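Long-range contacts in hypothetical protein yfcE (Escherichia coli, PDB 1SU1), which is a member of the calcineurin-like phosphoesterase superfamily and holds two neighbouring zinc ions: residues 28-33 with 55-60; 62-67 with 96-101; 82-87 with 105-110; 153-158 with 199-204. One frame throughout, in Å; residues are numbered along the deposited sequence.

Contacts 1, 2 and 4 each supply a ligand to the two-zinc site, while contact 3 binds no metal, its Leu84 side chain about 14 Å from a zinc ion. Asp33 of contact 1 and His153 of contact 4 share one zinc ion, their OD1 and NE2 atoms 2.9 Å apart; Asn97 of contact 2 binds the other, beside a sulfate ion. Contact 1 is nearest the chain centre, the other three centres lying about 14 to 15 Å from its own. Val62 of contact 2 packs into contact 3, its CG1 3.6 Å from Leu84 CD1, and Ile58 of contact 1 touches Leu84 and Phe109 there. Contacts 3 and 4 lie furthest apart, about 27 Å between centres.

Contact 1 (28-33 with 55-60); sequences LMFASD and WLVILG. With ZN (zinc ion), chain F.
Val57 sits against Phe30 in the tight middle of this parallel strand pair, its CB 3.7 Å from Phe30 CD2, the two side chains running side by side on one face of the sheet. The backbone bonds here are short and nearly straight: Val57 N to Met29 O at 2.7 Å, Ala31 N to Val57 O at 3.0 Å, then Leu59 N to Ala31 O. On the other face Met29, extended with CG anti to the backbone N (chi1 -179°), lays its CG 4.0 Å from Leu56 CD1. Helix 38-51, the crossover of this beta-alpha-beta unit, packs over both.

The start is looser. Met29 N reaches Trp55 O by a weak bond of 3.3 Å, and Leu28 CD2 touches the edge of the Trp55 ring, 3.9 Å from CD1; Leu119 and Arg124 of a second subunit pack against these two.

Just past the strand ends, Asp33 N donates a hydrogen bond to Gly60 O. Ser32 OG donates to Asp33 OD2 at 2.6 Å from above the carboxylate plane, His151 N also hydrogen-bonds to OD2, and OD1 binds the zinc ion at 1.9 Å. Two donors and the metal probably fix the carboxylate's rotation, setting a zinc ligand.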
loop_
_atom_site.group_PDB
_atom_site.type_symbol
_atom_site.label_atom_id
_atom_site.label_comp_id
_atom_site.label_asym_id
_atom_site.label_seq_id
_atom_site.Cartn_x
_atom_site.Cartn_y
_atom_site.Cartn_z
ATOM N N LEU A 28 6.815 -0.866 29.397
ATOM C CA LEU A 28 5.980 -1.414 28.339
ATOM C C LEU A 28 5.965 -2.941 28.297
ATOM O O LEU A 28 6.958 -3.590 28.605
ATOM C CB LEU A 28 6.463 -0.903 26.975
ATOM C CG LEU A 28 6.743 0.593 26.809
ATOM C CD1 LEU A 28 7.559 0.803 25.533
ATOM C CD2 LEU A 28 5.453 1.365 26.782
ATOM N N MET A 29 4.828 -3.500 27.892
ATOM C CA MET A 29 4.689 -4.939 27.741
ATOM C C MET A 29 4.550 -5.226 26.243
ATOM O O MET A 29 3.876 -4.491 25.530
ATOM C CB MET A 29 3.449 -5.451 28.478
ATOM C CG MET A 29 3.283 -6.968 28.374
ATOM S SD MET A 29 1.917 -7.625 29.390
ATOM C CE MET A 29 1.750 -9.247 28.666
ATOM N N PHE A 30 5.182 -6.300 25.784
ATOM C CA PHE A 30 5.143 -6.705 24.383
ATOM C C PHE A 30 4.567 -8.103 24.188
ATOM O O PHE A 30 4.892 -9.026 24.932
ATOM C CB PHE A 30 6.550 -6.708 23.774
ATOM C CG PHE A 30 7.279 -5.401 23.903
ATOM C CD1 PHE A 30 7.905 -5.056 25.099
ATOM C CD2 PHE A 30 7.345 -4.511 22.824
ATOM C CE1 PHE A 30 8.592 -3.842 25.221
ATOM C CE2 PHE A 30 8.023 -3.302 22.937
ATOM C CZ PHE A 30 8.649 -2.963 24.134
ATOM N N ALA A 31 3.720 -8.245 23.174
ATOM C CA ALA A 31 3.123 -9.521 22.807
ATOM C C ALA A 31 3.227 -9.593 21.278
ATOM O O ALA A 31 2.954 -8.604 20.593
ATOM C CB ALA A 31 1.662 -9.564 23.238
ATOM N N SER A 32 3.607 -10.751 20.745
ATOM C CA SER A 32 3.740 -10.903 19.305
ATOM C C SER A 32 3.296 -12.271 18.792
ATOM O O SER A 32 3.308 -13.256 19.524
ATOM C CB SER A 32 5.198 -10.650 18.883
ATOM O OG SER A 32 5.341 -10.716 17.469
ATOM N N ASP A 33 2.905 -12.309 17.520
ATOM C CA ASP A 33 2.472 -13.525 16.846
ATOM C C ASP A 33 1.452 -14.349 17.657
ATOM O O ASP A 33 1.696 -15.518 18.007
ATOM C CB ASP A 33 3.706 -14.365 16.499
ATOM C CG ASP A 33 4.649 -13.647 15.509
ATOM O OD1 ASP A 33 4.500 -13.817 14.269
ATOM O OD2 ASP A 33 5.527 -12.886 15.971
ATOM N N TRP A 55 1.598 0.949 28.212
ATOM C CA TRP A 55 0.968 0.438 26.987
ATOM C C TRP A 55 1.213 -1.044 26.730
ATOM O O TRP A 55 2.199 -1.605 27.193
ATOM C CB TRP A 55 1.490 1.186 25.743
ATOM C CG TRP A 55 1.347 2.668 25.770
ATOM C CD1 TRP A 55 2.258 3.575 26.226
ATOM C CD2 TRP A 55 0.211 3.417 25.345
ATOM N NE1 TRP A 55 1.758 4.854 26.108
ATOM C CE2 TRP A 55 0.500 4.784 25.566
ATOM C CE3 TRP A 55 -1.022 3.069 24.783
ATOM C CZ2 TRP A 55 -0.408 5.805 25.265
ATOM C CZ3 TRP A 55 -1.930 4.085 24.478
ATOM C CH2 TRP A 55 -1.612 5.439 24.718
ATOM N N LEU A 56 0.309 -1.666 25.980
ATOM C CA LEU A 56 0.487 -3.058 25.576
ATOM C C LEU A 56 0.885 -2.956 24.100
ATOM O O LEU A 56 0.084 -2.519 23.263
ATOM C CB LEU A 56 -0.811 -3.862 25.683
ATOM C CG LEU A 56 -0.711 -5.258 25.035
ATOM C CD1 LEU A 56 0.393 -6.077 25.701
ATOM C CD2 LEU A 56 -2.037 -5.982 25.146
ATOM N N VAL A 57 2.113 -3.348 23.787
ATOM C CA VAL A 57 2.606 -3.275 22.423
ATOM C C VAL A 57 2.516 -4.598 21.662
ATOM O O VAL A 57 3.282 -5.538 21.920
ATOM C CB VAL A 57 4.068 -2.772 22.411
ATOM C CG1 VAL A 57 4.570 -2.635 20.981
ATOM C CG2 VAL A 57 4.160 -1.441 23.148
ATOM N N ILE A 58 1.588 -4.647 20.709
ATOM C CA ILE A 58 1.367 -5.830 19.882
ATOM C C ILE A 58 2.149 -5.724 18.566
ATOM O O ILE A 58 1.887 -4.838 17.746
ATOM C CB ILE A 58 -0.149 -5.995 19.624
ATOM C CG1 ILE A 58 -0.855 -6.219 20.974
ATOM C CG2 ILE A 58 -0.414 -7.149 18.663
ATOM C CD1 ILE A 58 -2.344 -6.489 20.884
ATOM N N LEU A 59 3.099 -6.640 18.369
ATOM C CA LEU A 59 3.956 -6.633 17.188
ATOM C C LEU A 59 3.455 -7.341 15.920
ATOM O O LEU A 59 4.259 -7.689 15.046
ATOM C CB LEU A 59 5.340 -7.174 17.556
ATOM C CG LEU A 59 6.091 -6.419 18.663
ATOM C CD1 LEU A 59 7.334 -7.202 19.060
ATOM C CD2 LEU A 59 6.471 -5.003 18.195
ATOM N N GLY A 60 2.148 -7.576 15.815
ATOM C CA GLY A 60 1.628 -8.189 14.595
ATOM C C GLY A 60 1.279 -9.671 14.508
ATOM O O GLY A 60 1.861 -10.512 15.206
HETATM ZN ZN ZN F . 3.882 -15.211 13.167
#

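Contact 2 (62-67 with 96-101); sequences VLNHGP and GNCDSE. With ZN (zinc ion), chain E; SO4 (sulfate ion), chain G.
The carboxylate of Asp99 and the side-chain amide of Asn64 are the flat groups that hold the loops together. At the edge of the carboxylate, Val62 N donates to Asp99 OD1 through the syn lone pair, at 2.8 Å and 155°. Over a face comes Gly96 N, which meets OD2 from above the plane; Asp61 N is a further donor to OD2. The amide of Asn64 gives ND2 to Cys98 O in a weak bond of 3.3 Å, while Gly66 N comes to OD1 from well above the amide plane, 69° out of it. That last bond makes an Asx turn, tying OD1 to the loop's own backbone while ND2 points across to Cys98.

A water adds to the grip on Asp99: it donates to OD1 at 2.6 Å and accepts from Leu63 N at 2.9 Å. Gly96 to Asp99 form a type I turn, closed by Asp99 N to Gly96 O. Gly-Asn-Cys-Asp matches the GNH(D/E) signature of the metallophosphoesterases with Cys98 in the histidine place, and Asn97 OD1 accordingly binds a zinc ion together with Asp61, His129, His151 and sulfate O2. With CG between the backbone N and the carbonyl carbon (chi1 63°), the Asn97 amide turns OD1 to the metal and ND2 to the sulfate, donating to O3 at 3.2 Å.

Cys98 SG lies against both Gly66 and the sulfate, 4.0 Å from Gly66 CA and 3.6 Å from sulfate O2. Beyond the turn, Glu101 forms a salt bridge with Arg95 of another subunit, and Asn97 and Ser100 exchange weak hydrogen bonds with their counterparts.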
loop_
_atom_site.group_PDB
_atom_site.type_symbol
_atom_site.label_atom_id
_atom_site.label_comp_id
_atom_site.label_asym_id
_atom_site.label_seq_id
_atom_site.Cartn_x
_atom_site.Cartn_y
_atom_site.Cartn_z
ATOM N N VAL A 62 -2.179 -10.966 14.563
ATOM C CA VAL A 62 -3.179 -11.038 15.602
ATOM C C VAL A 62 -4.210 -12.175 15.547
ATOM O O VAL A 62 -4.259 -12.997 16.461
ATOM C CB VAL A 62 -3.907 -9.677 15.659
ATOM C CG1 VAL A 62 -4.793 -9.590 16.884
ATOM C CG2 VAL A 62 -2.875 -8.545 15.655
ATOM N N LEU A 63 -5.017 -12.230 14.487
ATOM C CA LEU A 63 -6.071 -13.240 14.384
ATOM C C LEU A 63 -5.878 -14.434 13.459
ATOM O O LEU A 63 -6.327 -15.545 13.767
ATOM C CB LEU A 63 -7.380 -12.557 14.007
ATOM C CG LEU A 63 -7.741 -11.336 14.852
ATOM C CD1 LEU A 63 -8.983 -10.672 14.286
ATOM C CD2 LEU A 63 -7.966 -11.766 16.304
ATOM N N ASN A 64 -5.230 -14.218 12.320
ATOM C CA ASN A 64 -5.023 -15.294 11.353
ATOM C C ASN A 64 -3.890 -16.239 11.766
ATOM O O ASN A 64 -2.812 -15.800 12.179
ATOM C CB ASN A 64 -4.778 -14.661 9.969
ATOM C CG ASN A 64 -4.300 -15.646 8.927
ATOM O OD1 ASN A 64 -4.799 -16.767 8.813
ATOM N ND2 ASN A 64 -3.333 -15.213 8.134
ATOM N N HIS A 65 -4.148 -17.542 11.672
ATOM C CA HIS A 65 -3.144 -18.535 12.036
ATOM C C HIS A 65 -1.964 -18.528 11.069
ATOM O O HIS A 65 -0.839 -18.859 11.449
ATOM C CB HIS A 65 -3.772 -19.938 12.083
ATOM C CG HIS A 65 -4.303 -20.417 10.767
ATOM N ND1 HIS A 65 -3.560 -21.191 9.901
ATOM C CD2 HIS A 65 -5.505 -20.234 10.167
ATOM C CE1 HIS A 65 -4.279 -21.465 8.828
ATOM N NE2 HIS A 65 -5.464 -20.897 8.962
ATOM N N GLY A 66 -2.227 -18.132 9.827
ATOM C CA GLY A 66 -1.179 -18.114 8.828
ATOM C C GLY A 66 -1.288 -19.369 7.984
ATOM O O GLY A 66 -1.265 -20.471 8.526
ATOM N N PRO A 67 -1.414 -19.240 6.652
ATOM C CA PRO A 67 -1.530 -20.396 5.758
ATOM C C PRO A 67 -0.398 -21.414 5.896
ATOM O O PRO A 67 -0.582 -22.593 5.593
ATOM C CB PRO A 67 -1.563 -19.755 4.367
ATOM C CG PRO A 67 -2.185 -18.423 4.625
ATOM C CD PRO A 67 -1.480 -17.984 5.884
ATOM N N GLY A 96 1.390 -7.033 10.823
ATOM C CA GLY A 96 2.131 -8.258 10.556
ATOM C C GLY A 96 1.752 -8.790 9.178
ATOM O O GLY A 96 0.691 -8.438 8.668
ATOM N N ASN A 97 2.587 -9.637 8.582
ATOM C CA ASN A 97 2.300 -10.174 7.250
ATOM C C ASN A 97 1.013 -10.984 7.154
ATOM O O ASN A 97 0.512 -11.224 6.049
ATOM C CB ASN A 97 3.461 -11.046 6.783
ATOM C CG ASN A 97 3.661 -12.246 7.675
ATOM O OD1 ASN A 97 3.569 -12.125 8.884
ATOM N ND2 ASN A 97 3.927 -13.409 7.087
ATOM N N CYS A 98 0.480 -11.418 8.296
ATOM C CA CYS A 98 -0.747 -12.210 8.296
ATOM C C CYS A 98 -1.992 -11.395 8.613
ATOM O O CYS A 98 -3.113 -11.907 8.509
ATOM C CB CYS A 98 -0.642 -13.381 9.288
ATOM S SG CYS A 98 0.644 -14.598 8.944
ATOM N N ASP A 99 -1.818 -10.132 8.997
ATOM C CA ASP A 99 -2.983 -9.301 9.302
ATOM C C ASP A 99 -3.598 -8.721 8.022
ATOM O O ASP A 99 -2.877 -8.335 7.106
ATOM C CB ASP A 99 -2.591 -8.169 10.256
ATOM C CG ASP A 99 -2.021 -8.690 11.582
ATOM O OD1 ASP A 99 -2.448 -9.782 12.029
ATOM O OD2 ASP A 99 -1.163 -8.004 12.182
ATOM N N SER A 100 -4.927 -8.672 7.963
ATOM C CA SER A 100 -5.627 -8.135 6.800
ATOM C C SER A 100 -6.586 -7.047 7.254
ATOM O O SER A 100 -6.647 -6.733 8.440
ATOM C CB SER A 100 -6.389 -9.248 6.068
ATOM O OG SER A 100 -7.379 -9.829 6.900
ATOM N N GLU A 101 -7.346 -6.472 6.324
ATOM C CA GLU A 101 -8.268 -5.406 6.696
ATOM C C GLU A 101 -9.530 -5.879 7.429
ATOM O O GLU A 101 -10.165 -5.099 8.138
ATOM C CB GLU A 101 -8.617 -4.528 5.467
ATOM C CG GLU A 101 -8.986 -5.254 4.189
ATOM C CD GLU A 101 -8.464 -4.540 2.917
ATOM O OE1 GLU A 101 -8.394 -3.292 2.889
ATOM O OE2 GLU A 101 -8.138 -5.237 1.939
HETATM ZN ZN ZN E . 4.626 -12.923 10.708
HETATM S S SO4 G . 4.528 -16.148 10.025
HETATM O O1 SO4 G . 5.971 -15.882 10.158
HETATM O O2 SO4 G . 3.792 -15.034 10.615
HETATM O O3 SO4 G . 4.112 -16.245 8.606
HETATM O O4 SO4 G . 4.190 -17.403 10.734
HETATM O O HOH W 1 -4.507 -11.288 11.834
#

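Contact 3 (82-87 with 105-110); sequences ERLNEV and MLLHFP
Asn85 grips the backbone of 106-108 with both ends of its amide, and polar contacts lead here. OD1 accepts from His108 N at 2.6 Å, the donor tilted 31° from the carbonyl plane. ND2 donates to Leu106 O at 3.1 Å in a nearly straight bond, with Leu106 O almost in the amide plane. One side chain thus answers an N-H and a carbonyl where helix 101-106 gives way to loop, and the pair of bonds fixes the flip of the amide. A water adds a third link, donating to Asn85 O and lying 3.1 Å from His108 ND1.

Stacking comes next. The Asn85 amide lies over one face of the His108 imidazole, the planes 17° apart, with ND2 3.5 Å above the ring centre. With CG anti to the carbonyl carbon (chi1 -61°), the ring of His108 folds back against the same amide that accepts from His108 N.

The apolar contacts fill the inner side. Leu84 CB meets the edge of the Phe109 ring, 4.1 Å from CE1, and Leu84 CD1 is 4.3 Å from Leu107 CD2. Leu107 also packs on Val62. The contact grades from this buried side to the exposed His108 ring.

Leu84 also touches Thr41 and Leu45 of helix 38-51, while Phe109 packs on Val91 and Ala93 of strand 91-93. This is consistent with the helical layer that flanks the beta sandwich in calcineurin-like phosphoesterases.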
loop_
_atom_site.group_PDB
_atom_site.type_symbol
_atom_site.label_atom_id
_atom_site.label_comp_id
_atom_site.label_asym_id
_atom_site.label_seq_id
_atom_site.Cartn_x
_atom_site.Cartn_y
_atom_site.Cartn_z
ATOM N N GLU A 82 -13.055 -9.913 20.827
ATOM C CA GLU A 82 -13.822 -9.368 21.948
ATOM C C GLU A 82 -12.897 -9.037 23.116
ATOM O O GLU A 82 -13.019 -7.981 23.742
ATOM C CB GLU A 82 -14.868 -10.381 22.442
ATOM C CG GLU A 82 -16.184 -10.391 21.696
ATOM C CD GLU A 82 -17.089 -11.547 22.137
ATOM O OE1 GLU A 82 -17.245 -11.748 23.367
ATOM O OE2 GLU A 82 -17.647 -12.249 21.257
ATOM N N ARG A 83 -11.976 -9.951 23.405
ATOM C CA ARG A 83 -11.047 -9.771 24.516
ATOM C C ARG A 83 -10.029 -8.646 24.308
ATOM O O ARG A 83 -9.776 -7.855 25.222
ATOM C CB ARG A 83 -10.331 -11.092 24.807
ATOM C CG ARG A 83 -11.237 -12.170 25.437
ATOM C CD ARG A 83 -11.683 -11.776 26.849
ATOM N NE ARG A 83 -12.083 -12.930 27.655
ATOM C CZ ARG A 83 -13.302 -13.464 27.668
ATOM N NH1 ARG A 83 -14.266 -12.951 26.917
ATOM N NH2 ARG A 83 -13.558 -14.519 28.430
ATOM N N LEU A 84 -9.441 -8.553 23.115
ATOM C CA LEU A 84 -8.480 -7.476 22.882
ATOM C C LEU A 84 -9.160 -6.105 22.903
ATOM O O LEU A 84 -8.572 -5.125 23.353
ATOM C CB LEU A 84 -7.735 -7.686 21.557
ATOM C CG LEU A 84 -6.758 -8.868 21.533
ATOM C CD1 LEU A 84 -6.172 -9.036 20.149
ATOM C CD2 LEU A 84 -5.652 -8.638 22.564
ATOM N N ASN A 85 -10.411 -6.036 22.459
ATOM C CA ASN A 85 -11.115 -4.756 22.452
ATOM C C ASN A 85 -11.434 -4.178 23.826
ATOM O O ASN A 85 -11.681 -2.971 23.954
ATOM C CB ASN A 85 -12.397 -4.850 21.613
ATOM C CG ASN A 85 -12.103 -4.809 20.109
ATOM O OD1 ASN A 85 -11.069 -4.282 19.689
ATOM N ND2 ASN A 85 -13.005 -5.359 19.305
ATOM N N GLU A 86 -11.431 -5.022 24.857
ATOM C CA GLU A 86 -11.713 -4.531 26.207
ATOM C C GLU A 86 -10.615 -3.564 26.650
ATOM O O GLU A 86 -10.841 -2.705 27.504
ATOM C CB GLU A 86 -11.833 -5.702 27.198
ATOM C CG GLU A 86 -13.156 -6.471 27.079
ATOM C CD GLU A 86 -13.158 -7.812 27.823
ATOM O OE1 GLU A 86 -14.170 -8.541 27.718
ATOM O OE2 GLU A 86 -12.161 -8.143 28.504
ATOM N N VAL A 87 -9.434 -3.682 26.053
ATOM C CA VAL A 87 -8.329 -2.803 26.422
ATOM C C VAL A 87 -7.797 -1.974 25.225
ATOM O O VAL A 87 -6.662 -1.487 25.235
ATOM C CB VAL A 87 -7.186 -3.645 27.080
ATOM C CG1 VAL A 87 -6.444 -4.463 26.035
ATOM C CG2 VAL A 87 -6.251 -2.741 27.853
ATOM N N MET A 105 -11.147 -4.130 10.718
ATOM C CA MET A 105 -12.548 -3.756 10.925
ATOM C C MET A 105 -13.125 -4.394 12.209
ATOM O O MET A 105 -14.127 -3.897 12.738
ATOM C CB MET A 105 -13.409 -4.126 9.711
ATOM C CG MET A 105 -14.684 -3.316 9.554
ATOM S SD MET A 105 -16.073 -4.280 8.912
ATOM C CE MET A 105 -17.453 -3.240 9.382
ATOM N N LEU A 106 -12.489 -5.457 12.696
ATOM C CA LEU A 106 -12.950 -6.123 13.915
ATOM C C LEU A 106 -12.333 -5.520 15.178
ATOM O O LEU A 106 -13.033 -5.293 16.164
ATOM C CB LEU A 106 -12.631 -7.620 13.857
ATOM C CG LEU A 106 -13.474 -8.466 12.900
ATOM C CD1 LEU A 106 -13.064 -9.927 12.999
ATOM C CD2 LEU A 106 -14.945 -8.313 13.244
ATOM N N LEU A 107 -11.030 -5.247 15.129
ATOM C CA LEU A 107 -10.297 -4.681 16.257
ATOM C C LEU A 107 -10.468 -3.166 16.383
ATOM O O LEU A 107 -10.407 -2.435 15.390
ATOM C CB LEU A 107 -8.817 -5.053 16.133
ATOM C CG LEU A 107 -8.580 -6.569 16.053
ATOM C CD1 LEU A 107 -7.138 -6.860 15.630
ATOM C CD2 LEU A 107 -8.874 -7.197 17.423
ATOM N N HIS A 108 -10.671 -2.697 17.614
ATOM C CA HIS A 108 -10.899 -1.281 17.873
ATOM C C HIS A 108 -9.690 -0.407 18.162
ATOM O O HIS A 108 -9.804 0.622 18.830
ATOM C CB HIS A 108 -11.920 -1.126 18.995
ATOM C CG HIS A 108 -13.249 -1.730 18.673
ATOM N ND1 HIS A 108 -14.286 -1.773 19.577
ATOM C CD2 HIS A 108 -13.708 -2.316 17.542
ATOM C CE1 HIS A 108 -15.331 -2.362 19.018
ATOM N NE2 HIS A 108 -15.005 -2.701 17.783
ATOM N N PHE A 109 -8.531 -0.820 17.670
ATOM C CA PHE A 109 -7.314 -0.038 17.820
ATOM C C PHE A 109 -6.587 -0.151 16.472
ATOM O O PHE A 109 -6.752 -1.137 15.751
ATOM C CB PHE A 109 -6.440 -0.559 18.982
ATOM C CG PHE A 109 -6.158 -2.036 18.934
ATOM C CD1 PHE A 109 -7.048 -2.950 19.489
ATOM C CD2 PHE A 109 -5.010 -2.513 18.318
ATOM C CE1 PHE A 109 -6.787 -4.312 19.446
ATOM C CE2 PHE A 109 -4.741 -3.880 18.269
ATOM C CZ PHE A 109 -5.635 -4.778 18.829
ATOM N N PRO A 110 -5.790 0.869 16.108
ATOM C CA PRO A 110 -5.036 0.907 14.842
ATOM C C PRO A 110 -3.981 -0.186 14.694
ATOM O O PRO A 110 -3.057 -0.267 15.498
ATOM C CB PRO A 110 -4.383 2.296 14.857
ATOM C CG PRO A 110 -5.231 3.088 15.821
ATOM C CD PRO A 110 -5.559 2.093 16.895
HETATM O O HOH W 2 -13.497 -1.240 22.515
#

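Contact 4 (153-158 with 199-204); sequences HLPVAE and SIIAQV. With ZN (zinc ion), chain F.
Strands 156-158 and 202-204 run in roughly the same direction, 34° apart and 5.3 Å at their closest, with Ala157 opposite Gln203 (CA to CA 5.2 Å) and no hydrogen bond passing between them. They are edge strands, within this chain, of the two sheets of the beta sandwich typical of calcineurin-like phosphoesterases, and van der Waals contacts of side chains, with each other and with the facing backbone, close the gap. Strand 156-160 is bonded to 163-167 in its own sheet, strand 200-205 to 189-194 in the other.

Ala157 is the centre of the contact. Its methyl points at the other strand and lies 3.8 Å from Ala202 CB, close enough to press also on the peptide between Ala202 and Gln203. Such small side chains let the two backbones come near. Val204 packs against the Ala157-Glu158 peptide. Its CB is 3.9 Å from Ala157 C, and its CG1, set between the backbone N and the carbonyl carbon (chi1 63°), comes within 4.1 Å of Ala157 CB. CG2 is near Glu158 CA; Phe164 of strand 163-167 also packs on this valine.

At the other end Pro155 CG meets Ile201 CG2 at 4.2 Å, and Val192 backs both residues. Ile201 and Ala202 together face Val192 in a classic beta bulge, where strand 200-205 turns a corner. Solvent borders the contact, with Gln203 pointing away from it. Back along the loop, His153 takes no part in the packing: its NE2 binds the zinc ion at 2.2 Å.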
loop_
_atom_site.group_PDB
_atom_site.type_symbol
_atom_site.label_atom_id
_atom_site.label_comp_id
_atom_site.label_asym_id
_atom_site.label_seq_id
_atom_site.Cartn_x
_atom_site.Cartn_y
_atom_site.Cartn_z
ATOM N N HIS A 153 9.299 -15.919 15.516
ATOM C CA HIS A 153 8.856 -16.785 16.606
ATOM C C HIS A 153 10.075 -17.310 17.372
ATOM O O HIS A 153 10.008 -18.374 17.983
ATOM C CB HIS A 153 8.048 -17.984 16.089
ATOM C CG HIS A 153 6.813 -17.610 15.334
ATOM N ND1 HIS A 153 5.840 -18.530 15.006
ATOM C CD2 HIS A 153 6.409 -16.431 14.808
ATOM C CE1 HIS A 153 4.892 -17.933 14.309
ATOM N NE2 HIS A 153 5.214 -16.659 14.174
ATOM N N LEU A 154 11.188 -16.579 17.301
ATOM C CA LEU A 154 12.404 -16.951 18.009
ATOM C C LEU A 154 12.801 -15.773 18.888
ATOM O O LEU A 154 13.088 -14.688 18.392
ATOM C CB LEU A 154 13.529 -17.304 17.029
ATOM C CG LEU A 154 13.387 -18.629 16.258
ATOM C CD1 LEU A 154 14.578 -18.828 15.326
ATOM C CD2 LEU A 154 13.303 -19.796 17.240
ATOM N N PRO A 155 12.821 -15.974 20.218
ATOM C CA PRO A 155 13.178 -14.910 21.164
ATOM C C PRO A 155 14.624 -14.445 21.047
ATOM O O PRO A 155 15.531 -15.252 20.851
ATOM C CB PRO A 155 12.892 -15.554 22.515
ATOM C CG PRO A 155 13.363 -16.961 22.277
ATOM C CD PRO A 155 12.758 -17.277 20.908
ATOM N N VAL A 156 14.832 -13.140 21.164
ATOM C CA VAL A 156 16.170 -12.589 21.085
ATOM C C VAL A 156 16.276 -11.396 22.019
ATOM O O VAL A 156 15.309 -10.662 22.218
ATOM C CB VAL A 156 16.516 -12.136 19.624
ATOM C CG1 VAL A 156 17.894 -11.496 19.581
ATOM C CG2 VAL A 156 16.468 -13.330 18.678
ATOM N N ALA A 157 17.453 -11.214 22.602
ATOM C CA ALA A 157 17.703 -10.085 23.494
ATOM C C ALA A 157 19.216 -9.990 23.575
ATOM O O ALA A 157 19.850 -10.675 24.380
ATOM C CB ALA A 157 17.105 -10.342 24.881
ATOM N N GLU A 158 19.800 -9.158 22.721
ATOM C CA GLU A 158 21.246 -9.029 22.697
ATOM C C GLU A 158 21.710 -7.854 21.855
ATOM O O GLU A 158 20.957 -7.301 21.056
ATOM C CB GLU A 158 21.864 -10.306 22.125
ATOM C CG GLU A 158 21.510 -10.549 20.668
ATOM C CD GLU A 158 22.127 -11.820 20.109
ATOM O OE1 GLU A 158 23.326 -12.066 20.364
ATOM O OE2 GLU A 158 21.415 -12.570 19.405
ATOM N N SER A 199 9.294 -17.061 33.943
ATOM C CA SER A 199 10.731 -17.146 34.121
ATOM C C SER A 199 11.427 -16.430 32.959
ATOM O O SER A 199 10.886 -16.361 31.848
ATOM C CB SER A 199 11.174 -18.609 34.184
ATOM O OG SER A 199 10.770 -19.325 33.040
ATOM N N ILE A 200 12.624 -15.906 33.228
ATOM C CA ILE A 200 13.407 -15.168 32.244
ATOM C C ILE A 200 14.070 -16.042 31.183
ATOM O O ILE A 200 14.948 -16.845 31.496
ATOM C CB ILE A 200 14.527 -14.357 32.919
ATOM C CG1 ILE A 200 13.963 -13.513 34.067
ATOM C CG2 ILE A 200 15.231 -13.494 31.870
ATOM C CD1 ILE A 200 12.861 -12.543 33.678
ATOM N N ILE A 201 13.666 -15.861 29.927
ATOM C CA ILE A 201 14.236 -16.624 28.818
ATOM C C ILE A 201 15.472 -15.909 28.262
ATOM O O ILE A 201 16.439 -16.543 27.830
ATOM C CB ILE A 201 13.196 -16.797 27.695
ATOM C CG1 ILE A 201 12.041 -17.666 28.202
ATOM C CG2 ILE A 201 13.844 -17.418 26.460
ATOM C CD1 ILE A 201 10.875 -17.766 27.243
ATOM N N ALA A 202 15.439 -14.579 28.284
ATOM C CA ALA A 202 16.547 -13.768 27.775
ATOM C C ALA A 202 16.317 -12.318 28.157
ATOM O O ALA A 202 15.175 -11.884 28.295
ATOM C CB ALA A 202 16.631 -13.900 26.263
ATOM N N GLN A 203 17.394 -11.569 28.357
ATOM C CA GLN A 203 17.251 -10.163 28.705
ATOM C C GLN A 203 18.521 -9.384 28.360
ATOM O O GLN A 203 19.623 -9.944 28.317
ATOM C CB GLN A 203 16.894 -10.005 30.196
ATOM C CG GLN A 203 17.873 -10.652 31.157
ATOM C CD GLN A 203 17.454 -10.546 32.640
ATOM O OE1 GLN A 203 18.208 -10.941 33.524
ATOM N NE2 GLN A 203 16.266 -10.001 32.904
ATOM N N VAL A 204 18.365 -8.089 28.097
ATOM C CA VAL A 204 19.512 -7.262 27.752
ATOM C C VAL A 204 19.321 -5.878 28.334
ATOM O O VAL A 204 18.201 -5.358 28.378
ATOM C CB VAL A 204 19.695 -7.178 26.197
ATOM C CG1 VAL A 204 18.480 -6.509 25.553
ATOM C CG2 VAL A 204 20.975 -6.425 25.852
HETATM ZN ZN ZN F . 3.882 -15.211 13.167
#